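Local coordinates for protein alginate lyase (Paenibacillus sp. FPU-7, PDB 6KFN) that probably cleaves the polysaccharide alginate by beta-elimination, and is built as a right-handed parallel beta-helix, at residues K94-L98 / E117-R122; G146-G152 / A181-K187; D212-K218 / V238-H244. All blocks are in the same frame, centred on the assembly; numbering follows the deposited sequence. Where two conformers were deposited one is given.

Interaction 1 of 3, residues K94-L98 / E117-R122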
loop_
_atom_site.group_PDB
_atom_site.type_symbol
_atom_site.label_atom_id
_atom_site.label_comp_id
_atom_site.label_asym_id
_atom_site.label_seq_id
_atom_site.Cartn_x
_atom_site.Cartn_y
_atom_site.Cartn_z
ATOM N N LYS A 94 -0.445 -8.787 -8.773
ATOM C CA LYS A 94 -0.159 -7.605 -7.975
ATOM C C LYS A 94 -0.797 -6.418 -8.665
ATOM O O LYS A 94 -0.897 -6.385 -9.894
ATOM C CB LYS A 94 1.353 -7.319 -7.924
ATOM C CG LYS A 94 2.300 -8.533 -7.879
ATOM C CD LYS A 94 2.197 -9.229 -6.590
ATOM C CE LYS A 94 3.322 -10.289 -6.412
ATOM N NZ LYS A 94 3.146 -11.085 -5.141
ATOM N N GLY A 95 -1.215 -5.406 -7.900
ATOM C CA GLY A 95 -1.776 -4.219 -8.501
ATOM C C GLY A 95 -0.678 -3.322 -9.077
ATOM O O GLY A 95 -0.468 -3.269 -10.283
ATOM N N ILE A 96 0.029 -2.640 -8.174
ATOM C CA ILE A 96 1.169 -1.811 -8.547
ATOM C C ILE A 96 2.382 -2.327 -7.791
ATOM O O ILE A 96 2.373 -2.394 -6.563
ATOM C CB ILE A 96 0.943 -0.323 -8.261
ATOM C CG1 ILE A 96 -0.332 0.167 -8.880
ATOM C CG2 ILE A 96 2.153 0.469 -8.761
ATOM C CD1 ILE A 96 -0.647 1.640 -8.590
ATOM N N MET A 97 3.420 -2.686 -8.526
ATOM C CA MET A 97 4.709 -3.059 -7.967
ATOM C C MET A 97 5.692 -1.960 -8.317
ATOM O O MET A 97 5.804 -1.584 -9.485
ATOM C CB MET A 97 5.187 -4.393 -8.558
ATOM C CG MET A 97 6.565 -4.855 -8.070
ATOM S SD MET A 97 6.662 -5.306 -6.328
ATOM C CE MET A 97 5.695 -6.775 -6.344
ATOM N N LEU A 98 6.409 -1.447 -7.307
ATOM C CA LEU A 98 7.497 -0.485 -7.497
ATOM C C LEU A 98 8.797 -1.163 -7.118
ATOM O O LEU A 98 8.917 -1.682 -6.021
ATOM C CB LEU A 98 7.274 0.749 -6.623
ATOM C CG LEU A 98 5.854 1.336 -6.920
ATOM C CD1 LEU A 98 4.755 0.890 -5.985
ATOM C CD2 LEU A 98 6.057 2.857 -6.808
ATOM N N GLU A 117 -0.883 -8.997 -3.428
ATOM C CA GLU A 117 -0.922 -7.714 -2.729
ATOM C C GLU A 117 -1.260 -6.555 -3.670
ATOM O O GLU A 117 -0.881 -6.512 -4.841
ATOM C CB GLU A 117 0.372 -7.461 -1.946
ATOM C CG GLU A 117 1.642 -7.150 -2.736
ATOM C CD GLU A 117 2.455 -8.338 -3.254
ATOM O OE1 GLU A 117 1.909 -9.456 -3.380
ATOM O OE2 GLU A 117 3.663 -8.150 -3.599
ATOM N N GLY A 118 -1.947 -5.562 -3.114
ATOM C CA GLY A 118 -2.404 -4.433 -3.900
ATOM C C GLY A 118 -1.281 -3.551 -4.416
ATOM O O GLY A 118 -1.188 -3.302 -5.623
ATOM N N VAL A 119 -0.483 -3.026 -3.494
ATOM C CA VAL A 119 0.622 -2.117 -3.797
ATOM C C VAL A 119 1.837 -2.611 -3.043
ATOM O O VAL A 119 1.737 -2.897 -1.846
ATOM C CB VAL A 119 0.289 -0.670 -3.403
ATOM C CG1 VAL A 119 1.479 0.286 -3.628
ATOM C CG2 VAL A 119 -0.934 -0.187 -4.186
ATOM N N HIS A 120 2.991 -2.664 -3.698
ATOM C CA HIS A 120 4.213 -3.121 -3.052
ATOM C C HIS A 120 5.357 -2.175 -3.396
ATOM O O HIS A 120 5.697 -1.999 -4.563
ATOM C CB HIS A 120 4.532 -4.525 -3.499
ATOM C CG HIS A 120 5.596 -5.238 -2.709
ATOM N ND1 HIS A 120 5.595 -6.590 -2.625
ATOM C CD2 HIS A 120 6.631 -4.821 -1.928
ATOM C CE1 HIS A 120 6.622 -6.999 -1.895
ATOM N NE2 HIS A 120 7.287 -5.942 -1.496
ATOM N N PHE A 121 5.927 -1.536 -2.362
ATOM C CA PHE A 121 7.136 -0.720 -2.491
ATOM C C PHE A 121 8.341 -1.634 -2.240
ATOM O O PHE A 121 8.503 -2.127 -1.124
ATOM C CB PHE A 121 7.156 0.405 -1.465
ATOM C CG PHE A 121 5.977 1.345 -1.547
ATOM C CD1 PHE A 121 5.990 2.383 -2.428
ATOM C CD2 PHE A 121 4.878 1.183 -0.743
ATOM C CE1 PHE A 121 4.928 3.261 -2.518
ATOM C CE2 PHE A 121 3.810 2.049 -0.817
ATOM C CZ PHE A 121 3.839 3.117 -1.721
ATOM N N ARG A 122 9.143 -1.906 -3.271
ATOM C CA ARG A 122 10.180 -2.937 -3.165
ATOM C C ARG A 122 11.514 -2.419 -3.668
ATOM O O ARG A 122 11.616 -1.456 -4.443
ATOM C CB ARG A 122 9.714 -4.189 -3.945
ATOM C CG ARG A 122 10.470 -5.466 -3.615
ATOM C CD ARG A 122 9.882 -6.698 -4.269
ATOM N NE ARG A 122 10.090 -6.661 -5.714
ATOM C CZ ARG A 122 9.653 -7.600 -6.540
ATOM N NH1 ARG A 122 9.025 -8.672 -6.092
ATOM N NH2 ARG A 122 9.857 -7.471 -7.848
HETATM O O HOH W 1 5.724 -9.929 -3.416
HETATM O O HOH W 2 1.850 -5.159 -5.493
#

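Interaction 2 of 3, residues G146-G152 / A181-K187. With NA (sodium ion), chain B.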
loop_
_atom_site.group_PDB
_atom_site.type_symbol
_atom_site.label_atom_id
_atom_site.label_comp_id
_atom_site.label_asym_id
_atom_site.label_seq_id
_atom_site.Cartn_x
_atom_site.Cartn_y
_atom_site.Cartn_z
ATOM N N GLY A 146 -2.011 -11.442 0.615
ATOM C CA GLY A 146 -3.054 -10.538 0.190
ATOM C C GLY A 146 -3.062 -9.194 0.887
ATOM O O GLY A 146 -4.143 -8.665 1.189
ATOM N N GLU A 147 -1.893 -8.631 1.146
ATOM C CA GLU A 147 -1.833 -7.344 1.827
ATOM C C GLU A 147 -2.416 -6.249 0.944
ATOM O O GLU A 147 -2.344 -6.296 -0.279
ATOM C CB GLU A 147 -0.391 -6.976 2.188
ATOM C CG GLU A 147 0.272 -7.938 3.162
ATOM C CD GLU A 147 0.849 -9.210 2.586
ATOM O OE1 GLU A 147 0.804 -9.438 1.371
ATOM O OE2 GLU A 147 1.372 -10.024 3.388
ATOM N N GLY A 148 -2.965 -5.222 1.586
ATOM C CA GLY A 148 -3.358 -4.044 0.838
ATOM C C GLY A 148 -2.152 -3.306 0.271
ATOM O O GLY A 148 -2.027 -3.099 -0.938
ATOM N N ILE A 149 -1.275 -2.917 1.190
ATOM C CA ILE A 149 -0.035 -2.224 0.896
ATOM C C ILE A 149 1.089 -2.966 1.645
ATOM O O ILE A 149 0.977 -3.239 2.843
ATOM C CB ILE A 149 -0.070 -0.748 1.297
ATOM C CG1 ILE A 149 -1.275 -0.055 0.639
ATOM C CG2 ILE A 149 1.243 -0.068 0.950
ATOM C CD1 ILE A 149 -1.482 1.369 1.074
ATOM N N TYR A 150 2.158 -3.247 0.920
ATOM C CA TYR A 150 3.292 -4.044 1.400
ATOM C C TYR A 150 4.532 -3.173 1.202
ATOM O O TYR A 150 4.811 -2.744 0.077
ATOM C CB TYR A 150 3.354 -5.322 0.588
ATOM C CG TYR A 150 4.238 -6.428 1.081
ATOM C CD1 TYR A 150 5.603 -6.313 1.195
ATOM C CD2 TYR A 150 3.693 -7.662 1.274
ATOM C CE1 TYR A 150 6.405 -7.396 1.531
ATOM C CE2 TYR A 150 4.497 -8.763 1.624
ATOM C CZ TYR A 150 5.848 -8.605 1.761
ATOM O OH TYR A 150 6.640 -9.690 2.021
ATOM N N VAL A 151 5.225 -2.854 2.300
ATOM C CA VAL A 151 6.346 -1.921 2.248
ATOM C C VAL A 151 7.632 -2.679 2.553
ATOM O O VAL A 151 7.828 -3.129 3.678
ATOM C CB VAL A 151 6.148 -0.743 3.212
ATOM C CG1 VAL A 151 7.182 0.352 2.912
ATOM C CG2 VAL A 151 4.724 -0.183 3.185
ATOM N N GLY A 152 8.519 -2.808 1.557
ATOM C CA GLY A 152 9.791 -3.482 1.724
ATOM C C GLY A 152 9.732 -4.965 1.463
ATOM O O GLY A 152 8.901 -5.463 0.710
ATOM N N ALA A 181 -5.002 -10.115 3.811
ATOM C CA ALA A 181 -3.944 -10.044 4.797
ATOM C C ALA A 181 -3.993 -8.677 5.476
ATOM O O ALA A 181 -5.043 -8.048 5.513
ATOM C CB ALA A 181 -2.587 -10.426 4.185
ATOM N N GLU A 182 -2.871 -8.236 6.070
ATOM C CA GLU A 182 -2.920 -6.918 6.686
ATOM C C GLU A 182 -3.294 -5.873 5.650
ATOM O O GLU A 182 -2.898 -5.936 4.489
ATOM C CB GLU A 182 -1.578 -6.494 7.301
ATOM C CG GLU A 182 -1.061 -7.377 8.415
ATOM C CD GLU A 182 -0.213 -8.540 7.964
ATOM O OE1 GLU A 182 -0.069 -8.814 6.774
ATOM O OE2 GLU A 182 0.345 -9.180 8.938
ATOM N N HIS A 183 -3.987 -4.836 6.104
ATOM C CA HIS A 183 -4.161 -3.661 5.257
ATOM C C HIS A 183 -2.831 -3.058 4.883
ATOM O O HIS A 183 -2.630 -2.677 3.725
ATOM C CB HIS A 183 -5.111 -2.655 5.924
ATOM C CG HIS A 183 -6.512 -3.144 5.912
ATOM N ND1 HIS A 183 -7.582 -2.307 6.167
ATOM C CD2 HIS A 183 -7.022 -4.352 5.551
ATOM C CE1 HIS A 183 -8.683 -3.030 6.052
ATOM N NE2 HIS A 183 -8.380 -4.263 5.698
ATOM N N ILE A 184 -1.911 -2.960 5.846
ATOM C CA ILE A 184 -0.579 -2.440 5.605
ATOM C C ILE A 184 0.409 -3.323 6.374
ATOM O O ILE A 184 0.274 -3.506 7.580
ATOM C CB ILE A 184 -0.398 -0.990 6.012
ATOM C CG1 ILE A 184 -1.503 -0.118 5.374
ATOM C CG2 ILE A 184 0.990 -0.480 5.629
ATOM C CD1 ILE A 184 -1.597 1.258 5.920
ATOM N N ASP A 185 1.400 -3.859 5.651
ATOM C CA ASP A 185 2.470 -4.676 6.243
ATOM C C ASP A 185 3.767 -3.937 5.982
ATOM O O ASP A 185 4.165 -3.789 4.830
ATOM C CB ASP A 185 2.450 -6.072 5.658
ATOM C CG ASP A 185 3.331 -7.062 6.384
ATOM O OD1 ASP A 185 3.956 -6.695 7.361
ATOM O OD2 ASP A 185 3.324 -8.255 5.947
ATOM N N ILE A 186 4.370 -3.402 7.056
ATOM C CA ILE A 186 5.580 -2.579 6.971
ATOM C C ILE A 186 6.752 -3.477 7.355
ATOM O O ILE A 186 6.870 -3.853 8.523
ATOM C CB ILE A 186 5.465 -1.359 7.883
ATOM C CG1 ILE A 186 4.256 -0.504 7.507
ATOM C CG2 ILE A 186 6.757 -0.560 7.837
ATOM C CD1 ILE A 186 3.960 0.638 8.447
ATOM N N LYS A 187 7.590 -3.846 6.397
ATOM C CA LYS A 187 8.604 -4.845 6.658
ATOM C C LYS A 187 9.826 -4.315 7.397
ATOM O O LYS A 187 10.222 -3.144 7.312
ATOM C CB LYS A 187 9.075 -5.482 5.348
ATOM C CG LYS A 187 7.973 -6.271 4.647
ATOM C CD LYS A 187 7.476 -7.412 5.549
ATOM C CE LYS A 187 6.453 -8.327 4.974
ATOM N NZ LYS A 187 5.887 -9.294 5.949
HETATM NA NA NA B . 1.745 -10.141 5.696
HETATM O O HOH W 3 6.406 -11.310 4.472
HETATM O O HOH W 4 2.082 -10.756 7.962
HETATM O O HOH W 5 3.681 -11.396 4.930
HETATM O O HOH W 6 0.385 -12.116 5.673
#

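Interaction 3 of 3, residues D212-K218 / V238-H244. With NA (sodium ion), chain C.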
loop_
_atom_site.group_PDB
_atom_site.type_symbol
_atom_site.label_atom_id
_atom_site.label_comp_id
_atom_site.label_asym_id
_atom_site.label_seq_id
_atom_site.Cartn_x
_atom_site.Cartn_y
_atom_site.Cartn_z
ATOM N N ASP A 212 -3.478 -10.737 11.042
ATOM C CA ASP A 212 -4.555 -10.706 12.036
ATOM C C ASP A 212 -4.654 -9.331 12.700
ATOM O O ASP A 212 -5.189 -9.200 13.803
ATOM C CB ASP A 212 -4.414 -11.841 13.041
ATOM C CG ASP A 212 -3.145 -11.797 13.864
ATOM O OD1 ASP A 212 -2.364 -10.845 13.784
ATOM O OD2 ASP A 212 -2.923 -12.808 14.585
ATOM N N SER A 213 -4.210 -8.299 11.993
ATOM C CA SER A 213 -4.309 -6.925 12.455
ATOM C C SER A 213 -4.446 -6.022 11.227
ATOM O O SER A 213 -4.152 -6.435 10.102
ATOM C CB SER A 213 -3.093 -6.513 13.289
ATOM O OG SER A 213 -1.897 -6.590 12.511
ATOM N N PHE A 214 -4.883 -4.774 11.438
ATOM C CA PHE A 214 -4.911 -3.817 10.332
ATOM C C PHE A 214 -3.516 -3.542 9.775
ATOM O O PHE A 214 -3.319 -3.447 8.568
ATOM C CB PHE A 214 -5.542 -2.480 10.732
ATOM C CG PHE A 214 -6.925 -2.538 11.335
ATOM C CD1 PHE A 214 -8.016 -3.087 10.648
ATOM C CD2 PHE A 214 -7.148 -1.998 12.590
ATOM C CE1 PHE A 214 -9.274 -3.098 11.241
ATOM C CE2 PHE A 214 -8.400 -2.003 13.157
ATOM C CZ PHE A 214 -9.469 -2.549 12.485
ATOM N N ILE A 215 -2.576 -3.317 10.705
ATOM C CA ILE A 215 -1.208 -2.984 10.358
ATOM C C ILE A 215 -0.295 -3.872 11.197
ATOM O O ILE A 215 -0.544 -4.084 12.391
ATOM C CB ILE A 215 -0.864 -1.490 10.638
ATOM C CG1 ILE A 215 -1.884 -0.580 9.940
ATOM C CG2 ILE A 215 0.567 -1.192 10.191
ATOM C CD1 ILE A 215 -1.648 0.905 10.162
ATOM N N ASP A 216 0.769 -4.371 10.581
ATOM C CA ASP A 216 1.895 -4.970 11.298
ATOM C C ASP A 216 3.120 -4.130 10.967
ATOM O O ASP A 216 3.417 -3.917 9.797
ATOM C CB ASP A 216 2.122 -6.425 10.927
ATOM C CG ASP A 216 3.059 -7.167 11.870
ATOM O OD1 ASP A 216 3.378 -6.615 12.953
ATOM O OD2 ASP A 216 3.430 -8.306 11.509
ATOM N N VAL A 217 3.793 -3.656 12.014
ATOM C CA VAL A 217 4.961 -2.781 11.882
ATOM C C VAL A 217 6.196 -3.580 12.254
ATOM O O VAL A 217 6.392 -3.915 13.426
ATOM C CB VAL A 217 4.874 -1.535 12.756
ATOM C CG1 VAL A 217 6.095 -0.662 12.515
ATOM C CG2 VAL A 217 3.585 -0.771 12.509
ATOM N N LYS A 218 6.965 -3.900 11.254
ATOM C CA LYS A 218 8.269 -4.564 11.438
ATOM C C LYS A 218 9.480 -3.668 11.084
ATOM O O LYS A 218 10.720 -3.907 11.356
ATOM C CB LYS A 218 8.317 -5.877 10.672
ATOM C CG LYS A 218 7.545 -6.966 11.383
ATOM C CD LYS A 218 7.074 -8.041 10.481
ATOM C CE LYS A 218 5.964 -7.478 9.654
ATOM N NZ LYS A 218 4.979 -8.499 9.223
ATOM N N VAL A 238 -7.233 -9.872 15.619
ATOM C CA VAL A 238 -6.895 -10.070 17.018
ATOM C C VAL A 238 -6.450 -8.783 17.708
ATOM O O VAL A 238 -6.649 -8.637 18.911
ATOM C CB VAL A 238 -5.823 -11.177 17.127
ATOM C CG1 VAL A 238 -5.240 -11.245 18.529
ATOM C CG2 VAL A 238 -6.435 -12.497 16.674
ATOM N N ASP A 239 -5.824 -7.863 16.978
ATOM C CA ASP A 239 -5.337 -6.586 17.469
ATOM C C ASP A 239 -5.563 -5.571 16.362
ATOM O O ASP A 239 -5.553 -5.923 15.190
ATOM C CB ASP A 239 -3.842 -6.616 17.798
ATOM C CG ASP A 239 -3.452 -7.580 18.889
ATOM O OD1 ASP A 239 -4.026 -7.488 19.996
ATOM O OD2 ASP A 239 -2.543 -8.416 18.624
ATOM N N ALA A 240 -5.696 -4.283 16.722
ATOM C CA ALA A 240 -5.718 -3.248 15.682
ATOM C C ALA A 240 -4.354 -3.152 14.985
ATOM O O ALA A 240 -4.249 -3.241 13.756
ATOM C CB ALA A 240 -6.101 -1.891 16.259
ATOM N N PHE A 241 -3.304 -2.925 15.791
ATOM C CA PHE A 241 -1.962 -2.687 15.286
ATOM C C PHE A 241 -0.991 -3.565 16.078
ATOM O O PHE A 241 -1.138 -3.714 17.295
ATOM C CB PHE A 241 -1.547 -1.209 15.452
ATOM C CG PHE A 241 -2.572 -0.214 14.940
ATOM C CD1 PHE A 241 -3.041 -0.264 13.634
ATOM C CD2 PHE A 241 -3.060 0.777 15.772
ATOM C CE1 PHE A 241 -3.955 0.659 13.167
ATOM C CE2 PHE A 241 -3.977 1.717 15.313
ATOM C CZ PHE A 241 -4.432 1.651 14.019
ATOM N N GLN A 242 -0.009 -4.117 15.376
ATOM C CA GLN A 242 1.053 -4.892 15.993
ATOM C C GLN A 242 2.402 -4.331 15.602
ATOM O O GLN A 242 2.544 -3.685 14.558
ATOM C CB GLN A 242 0.978 -6.365 15.569
ATOM C CG GLN A 242 -0.318 -7.028 16.005
ATOM C CD GLN A 242 -0.524 -8.404 15.444
ATOM O OE1 GLN A 242 0.154 -8.837 14.507
ATOM N NE2 GLN A 242 -1.501 -9.107 15.976
ATOM N N VAL A 243 3.394 -4.609 16.448
ATOM C CA VAL A 243 4.789 -4.314 16.164
ATOM C C VAL A 243 5.569 -5.596 16.469
ATOM O O VAL A 243 5.339 -6.206 17.519
ATOM C CB VAL A 243 5.338 -3.125 16.989
ATOM C CG1 VAL A 243 6.651 -2.620 16.412
ATOM C CG2 VAL A 243 4.329 -1.982 17.079
ATOM N N HIS A 244 6.444 -6.012 15.562
ATOM C CA HIS A 244 7.233 -7.244 15.734
ATOM C C HIS A 244 8.671 -6.984 15.382
ATOM O O HIS A 244 8.969 -6.144 14.525
ATOM C CB HIS A 244 6.711 -8.376 14.826
ATOM C CG HIS A 244 5.386 -8.941 15.198
ATOM N ND1 HIS A 244 4.188 -8.489 14.676
ATOM C CD2 HIS A 244 5.074 -9.977 16.008
ATOM C CE1 HIS A 244 3.198 -9.234 15.167
ATOM N NE2 HIS A 244 3.714 -10.130 15.972
HETATM NA NA NA C . -0.089 -10.670 13.008
HETATM O O HOH W 7 -1.280 -12.437 16.587
HETATM O O HOH W 8 -0.961 -9.079 11.487
HETATM O O HOH W 9 2.052 -10.604 11.992
HETATM O O HOH W 10 11.054 -6.300 12.729
HETATM O O HOH W 11 0.751 -12.263 14.535
#

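Interaction 1 of 3, residues K94-L98 / E117-R122
Lys94 and Glu117 meet in a salt bridge, with NZ 2.7 Å from Glu117 OE1 on the syn side of the carboxylate and 18° out of its plane. Glu117 CG sits between its own backbone N and carbonyl carbon (chi1 71°), and a bend at chi2 turns the carboxylate toward Lys94. This lets Glu117 OE2 take the ND1 hydrogen of His120, at 2.7 Å and nearly in the imidazole plane. The carboxylate thus ties lysine to histidine; a water donates to OE2, and Lys94 NZ has a second acid in Asp116. The other imidazole nitrogen, NE2, bonds to Gly152 O, so both ring nitrogens are bonded, which fixes the rotation of the ring.

Sulfur contacts form a second group. Met97 runs alongside His120, its SD 4.2 Å from the ring centroid and oblique to the ring. The same sulfur lies over the centre of one face of the Arg122 guanidinium, 3.7 Å above the plane, while Arg122 NE is engaged by Asp99.

On the apolar face, Leu98 CD1 lies 4.1 Å from both Val119 CG1 and Phe121 CD1, and Ile96 lines up beside Val119.

The backbone bonds are those of a parallel pair, with axes 6° apart. Ile96 gives its N-H to Gly118 O and receives that of His120 at its own O; Leu98 likewise engages His120 O and Arg122 N. Such in-register stacking, with Met97 and His120 on one face and Ile96, Val119, Leu98 and Phe121 on the other, is characteristic of neighbouring coils of a right-handed parallel beta-helix.

Interaction 2 of 3, residues G146-G152 / A181-K187
Glu147 and Glu182 lie side by side and point the same way, their carboxylate planes only 11° apart. Each turns one oxygen to the same sodium ion: Glu147 OE2 at 2.3 Å and Glu182 OE1 at 2.5 Å. In both, CG stands opposite the carbonyl carbon (chi1 near -60°) and the chain bends at chi2, so the two glutamates repeat one conformation from coil to coil. Asp185 crosses Glu147 at a slant and supplies OD2 as the third protein ligand, 2.5 Å from the metal; three waters bring the ligands to six. The cation probably offsets the mutual repulsion of the three acids.

Lys187 reaches the same cluster. Its NZ lies 2.8 Å from Asp185 OD2, approaching from above the carboxylate plane, which gives that oxygen both a metal bond and a salt bridge. On the way the lysine passes obliquely by Tyr150, with CE 3.3 Å from Tyr150 CZ, and a water joins NZ to the phenol OH.

Ile149, Val151, Ile184 and Ile186 point to the other face; Val151 CG2, for example, is 4.4 Å from Ile186 CG1. Between the strands, Asp185 N bonds to Ile149 O and Val151 N to Asp185 O. The two strands are parallel within 4°. Strand 119-122 flanks 149-151 and strand 215-217 flanks 184-186, while Ile170 of strand 169-171 and Ile175 of strand 174-175 pack against both Ile149 and Ile184.

Interaction 3 of 3, residues D212-K218 / V238-H244
Asp212 and Gln242 share a sodium ion, each binding it through one oxygen, OD1 and OE1, at 2.4 Å. Their flat groups stand almost perpendicular, the carboxylate and amide planes 89° apart. Asp212 CG is held between backbone N and carbonyl carbon (chi1 62°), whereas Gln242 runs extended beyond CG and so carries its amide to the metal. Gln242 NE2 then donates to Asp212 OD1 at 2.9 Å, from above the carboxylate plane and with a bent angle of 137°, and also to Asp239 OD2. Those two acceptors fix the rotation of the amide, leaving OE1 as the metal ligand. Tyr210 O and three waters complete the site.

Asp216 and His244 also meet at about a right angle. His244 ND1 gives its hydrogen to Asp216 OD1 at 2.7 Å on the syn side, and the oxygen lies in the ring plane. Asp216 OD2 accepts from Lys218 NZ in a salt bridge and from a water that is itself a sodium ligand, linking this pair to the metal site through its second shell.

On the face opposite Ser213, Asp216 and Gln242, Ile215 CD1 packs 3.8 Å from Phe241 CE1, and Val217 CB stands beside Val243 CG1. In the backbone, Ile215 O accepts from Gln242 N and, on the opposite face of its plane, from Ser213 OG. The arrangement is a sodium site, of Asp212, Gln242 and Tyr210 O, set where two adjacent coils of a right-handed parallel beta-helix turn into their strands.

In the fold
The three contacts follow one another along a single parallel sheet of the beta-helix, their strands in chain order. Interactions 1 and 2 have centres about 9 Å apart and join where Phe121 O lies 2.8 Å from Gly152 N. Interactions 2 and 3, with centres about 10 Å apart, meet through Ile186 O and Lys218 N at 2.7 Å and through a salt bridge from Lys218 NZ to Asp185 OD1 at 2.8 Å. Lys218 thus connects an acid of the first sodium site to Asp216 near the second. Interactions 1 and 3 do not touch (nearest atoms about 11 Å apart). The shared face of His120, Tyr150, Asp185, Asp216 and Gln242 may belong to the substrate-binding surface.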